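Local coordinates for protein interleukin-15 receptor alpha chain (Mus musculus, PDB 2PSM) that probably binds the cytokine interleukin-15 with high affinity through its sushi domain, as the alpha subunit of the interleukin-15 receptor, at residues B[10-22]-B[61-73]. Sequence-based numbering, arbitrary orientation.
Sequences TCPPPVSIEHADI and VAHWTTPSLKCIR
Cys11 and Trp64 begin a long, mainly apolar contact in which the N-terminal run 10-22 lies lengthwise along 61-73, from one disulfide of the domain to the other. The Trp64 indole stands between Cys11 CB over one face and Pro14 CB over the opposite one, while Cys11 SG sits 4.2 Å from the centroid of its five-membered ring, 6° off the normal. Trp64 CG lies anti to its own carbonyl carbon (chi1 -72°), and the turn about chi2 then points NE1 at Pro12 O, 2.7 Å away, in a somewhat bent bond (135°) close to the ring plane. Pro12, Pro13 and Pro14 keep this run extended, presenting Pro12 O and the Pro14 ring to the indole. An alanine at Trp64 lacks the indole, which would probably leave a gap between Cys11 and Pro14 and Pro12 O without its donor. Midway, branched Ile17 reaches two partners, CD1 to Pro67 CG and CG2 to Leu69 CD2. Ending the type II turn from Ile17, Ala20 has only a small CB, letting Cys71 SG sit 3.6 Å from it; a water joins Glu18 O to Cys71 N. The 1-3, 2-4 disulfide pairing, Cys11-Cys53 and Cys37-Cys71, with a tryptophan packed beside one bridge, is the hallmark of the sushi (SCR) fold.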
# COMPACT_ATOMS: atom_id res chain seq x y z
N THR B 10 10.93 12.11 -24.10
CA THR B 10 9.91 12.53 -23.10
C THR B 10 8.62 11.70 -23.23
O THR B 10 8.37 11.10 -24.28
CB THR B 10 9.57 14.02 -23.27
OG1 THR B 10 8.74 14.44 -22.18
CG2 THR B 10 8.82 14.25 -24.57
N CYS B 11 7.83 11.67 -22.16
CA CYS B 11 6.58 10.91 -22.14
C CYS B 11 5.42 11.73 -22.68
O CYS B 11 5.39 12.95 -22.53
CB CYS B 11 6.24 10.42 -20.72
SG CYS B 11 6.98 8.81 -20.30
N PRO B 12 4.44 11.07 -23.32
CA PRO B 12 3.28 11.77 -23.87
C PRO B 12 2.32 12.13 -22.74
O PRO B 12 2.58 11.83 -21.57
CB PRO B 12 2.69 10.74 -24.82
CG PRO B 12 2.96 9.46 -24.09
CD PRO B 12 4.40 9.64 -23.66
N PRO B 13 1.21 12.80 -23.06
CA PRO B 13 0.30 13.13 -21.96
C PRO B 13 -0.19 11.84 -21.30
O PRO B 13 -0.29 10.80 -21.95
CB PRO B 13 -0.83 13.88 -22.66
CG PRO B 13 -0.13 14.52 -23.83
CD PRO B 13 0.75 13.40 -24.32
N PRO B 14 -0.48 11.88 -19.99
CA PRO B 14 -0.96 10.69 -19.29
C PRO B 14 -2.43 10.41 -19.61
O PRO B 14 -3.14 11.29 -20.10
CB PRO B 14 -0.75 11.06 -17.83
CG PRO B 14 -1.04 12.51 -17.82
CD PRO B 14 -0.30 13.00 -19.05
N VAL B 15 -2.88 9.18 -19.36
CA VAL B 15 -4.27 8.83 -19.61
C VAL B 15 -5.11 9.48 -18.53
O VAL B 15 -4.58 9.87 -17.48
CB VAL B 15 -4.50 7.31 -19.53
CG1 VAL B 15 -3.57 6.59 -20.49
CG2 VAL B 15 -4.29 6.81 -18.10
N SER B 16 -6.41 9.61 -18.76
CA SER B 16 -7.27 10.20 -17.75
C SER B 16 -7.89 9.09 -16.92
O SER B 16 -8.26 8.04 -17.44
CB SER B 16 -8.37 11.05 -18.40
OG SER B 16 -9.19 10.24 -19.22
N ILE B 17 -7.96 9.31 -15.61
CA ILE B 17 -8.54 8.34 -14.70
C ILE B 17 -9.85 8.95 -14.21
O ILE B 17 -9.90 10.15 -13.95
CB ILE B 17 -7.61 8.08 -13.50
CG1 ILE B 17 -6.33 7.37 -13.97
CG2 ILE B 17 -8.33 7.25 -12.44
CD1 ILE B 17 -6.56 5.95 -14.46
N GLU B 18 -10.89 8.13 -14.10
CA GLU B 18 -12.20 8.61 -13.65
C GLU B 18 -12.20 9.14 -12.21
O GLU B 18 -11.75 8.46 -11.28
CB GLU B 18 -13.25 7.50 -13.80
CG GLU B 18 -14.66 7.93 -13.41
CD GLU B 18 -15.71 6.86 -13.66
OE1 GLU B 18 -15.52 5.70 -13.24
OE2 GLU B 18 -16.76 7.18 -14.27
N HIS B 19 -12.71 10.36 -12.04
CA HIS B 19 -12.80 11.01 -10.73
C HIS B 19 -11.43 11.39 -10.18
O HIS B 19 -11.21 11.43 -8.97
CB HIS B 19 -13.53 10.09 -9.74
CG HIS B 19 -14.92 9.73 -10.17
ND1 HIS B 19 -15.48 8.49 -9.94
CD2 HIS B 19 -15.86 10.46 -10.82
CE1 HIS B 19 -16.70 8.46 -10.43
NE2 HIS B 19 -16.96 9.64 -10.97
N ALA B 20 -10.51 11.68 -11.09
CA ALA B 20 -9.16 12.06 -10.71
C ALA B 20 -8.60 13.02 -11.74
O ALA B 20 -9.06 13.06 -12.88
CB ALA B 20 -8.28 10.82 -10.64
N ASP B 21 -7.62 13.80 -11.32
CA ASP B 21 -6.95 14.75 -12.19
C ASP B 21 -5.45 14.60 -11.95
O ASP B 21 -5.03 13.98 -10.96
CB ASP B 21 -7.39 16.19 -11.86
N ILE B 22 -4.66 15.16 -12.84
CA ILE B 22 -3.22 15.09 -12.69
C ILE B 22 -2.56 16.28 -13.37
O ILE B 22 -2.95 16.69 -14.46
CB ILE B 22 -2.64 13.78 -13.28
CG1 ILE B 22 -1.14 13.70 -13.00
CG2 ILE B 22 -2.93 13.70 -14.77
CD1 ILE B 22 -0.52 12.35 -13.35
N VAL B 61 11.75 5.26 -27.06
CA VAL B 61 10.44 5.85 -26.84
C VAL B 61 10.03 5.61 -25.40
O VAL B 61 10.08 4.48 -24.89
CB VAL B 61 9.37 5.26 -27.80
CG1 VAL B 61 9.83 5.42 -29.24
CG2 VAL B 61 9.11 3.80 -27.47
N ALA B 62 9.64 6.69 -24.73
CA ALA B 62 9.23 6.62 -23.34
C ALA B 62 7.71 6.57 -23.24
O ALA B 62 7.00 7.00 -24.15
CB ALA B 62 9.77 7.84 -22.58
N HIS B 63 7.23 6.03 -22.13
CA HIS B 63 5.80 5.92 -21.88
C HIS B 63 5.59 5.88 -20.37
O HIS B 63 6.50 5.53 -19.61
CB HIS B 63 5.24 4.64 -22.51
CG HIS B 63 5.75 3.38 -21.87
ND1 HIS B 63 5.27 2.90 -20.67
CD2 HIS B 63 6.74 2.53 -22.24
CE1 HIS B 63 5.93 1.81 -20.33
NE2 HIS B 63 6.83 1.56 -21.27
N TRP B 64 4.39 6.25 -19.96
CA TRP B 64 4.03 6.24 -18.55
C TRP B 64 3.66 4.82 -18.16
O TRP B 64 3.05 4.10 -18.96
CB TRP B 64 2.82 7.15 -18.31
CG TRP B 64 3.11 8.60 -18.42
CD1 TRP B 64 2.69 9.46 -19.41
CD2 TRP B 64 3.87 9.39 -17.50
NE1 TRP B 64 3.14 10.73 -19.15
CE2 TRP B 64 3.87 10.72 -17.99
CE3 TRP B 64 4.55 9.11 -16.31
CZ2 TRP B 64 4.52 11.77 -17.33
CZ3 TRP B 64 5.20 10.15 -15.65
CH2 TRP B 64 5.18 11.46 -16.16
N THR B 65 4.04 4.41 -16.96
CA THR B 65 3.69 3.07 -16.49
C THR B 65 2.18 3.06 -16.36
O THR B 65 1.56 4.12 -16.23
CB THR B 65 4.32 2.76 -15.12
OG1 THR B 65 4.12 3.88 -14.24
CG2 THR B 65 5.80 2.49 -15.27
N THR B 66 1.57 1.88 -16.39
CA THR B 66 0.12 1.78 -16.29
C THR B 66 -0.37 1.96 -14.85
O THR B 66 0.00 1.20 -13.96
CB THR B 66 -0.36 0.42 -16.82
OG1 THR B 66 0.06 0.27 -18.18
CG2 THR B 66 -1.88 0.34 -16.76
N PRO B 67 -1.22 2.97 -14.62
CA PRO B 67 -1.75 3.23 -13.28
C PRO B 67 -2.77 2.19 -12.81
O PRO B 67 -3.50 1.62 -13.63
CB PRO B 67 -2.35 4.63 -13.41
CG PRO B 67 -2.86 4.63 -14.82
CD PRO B 67 -1.73 3.96 -15.59
N SER B 68 -2.80 1.93 -11.51
CA SER B 68 -3.75 0.97 -10.97
C SER B 68 -4.80 1.72 -10.17
O SER B 68 -5.71 1.12 -9.60
CB SER B 68 -3.05 -0.04 -10.06
OG SER B 68 -2.58 0.60 -8.88
N LEU B 69 -4.66 3.05 -10.16
CA LEU B 69 -5.56 3.91 -9.41
C LEU B 69 -7.05 3.70 -9.64
O LEU B 69 -7.52 3.52 -10.76
CB LEU B 69 -5.25 5.38 -9.70
CG LEU B 69 -6.20 6.36 -8.98
CD1 LEU B 69 -6.01 6.22 -7.46
CD2 LEU B 69 -5.92 7.78 -9.43
N LYS B 70 -7.79 3.78 -8.54
CA LYS B 70 -9.23 3.65 -8.55
C LYS B 70 -9.71 4.66 -7.51
O LYS B 70 -9.36 4.56 -6.33
CB LYS B 70 -9.64 2.23 -8.17
CG LYS B 70 -11.09 2.06 -7.79
CD LYS B 70 -12.04 2.22 -8.96
CE LYS B 70 -13.46 1.86 -8.55
NZ LYS B 70 -14.41 1.91 -9.70
N CYS B 71 -10.49 5.65 -7.96
CA CYS B 71 -11.02 6.66 -7.06
C CYS B 71 -12.48 6.37 -6.76
O CYS B 71 -13.33 6.43 -7.66
CB CYS B 71 -10.89 8.05 -7.67
SG CYS B 71 -9.20 8.68 -7.89
N ILE B 72 -12.78 6.06 -5.50
CA ILE B 72 -14.14 5.75 -5.10
C ILE B 72 -14.73 6.84 -4.20
O ILE B 72 -14.01 7.67 -3.65
CB ILE B 72 -14.22 4.41 -4.34
CG1 ILE B 72 -13.42 4.51 -3.04
CG2 ILE B 72 -13.67 3.29 -5.22
CD1 ILE B 72 -13.70 3.38 -2.04
N ARG B 73 -16.05 6.81 -4.05
CA ARG B 73 -16.75 7.78 -3.22
C ARG B 73 -16.26 7.71 -1.79
O ARG B 73 -16.23 6.64 -1.18
CB ARG B 73 -18.25 7.51 -3.25
CG ARG B 73 -18.89 7.76 -4.61
CD ARG B 73 -20.40 7.58 -4.55
NE ARG B 73 -21.02 7.92 -5.83
CZ ARG B 73 -22.33 7.90 -6.05
NH1 ARG B 73 -23.16 7.56 -5.08
NH2 ARG B 73 -22.80 8.23 -7.25
O HOH W 1 -11.38 5.80 -10.63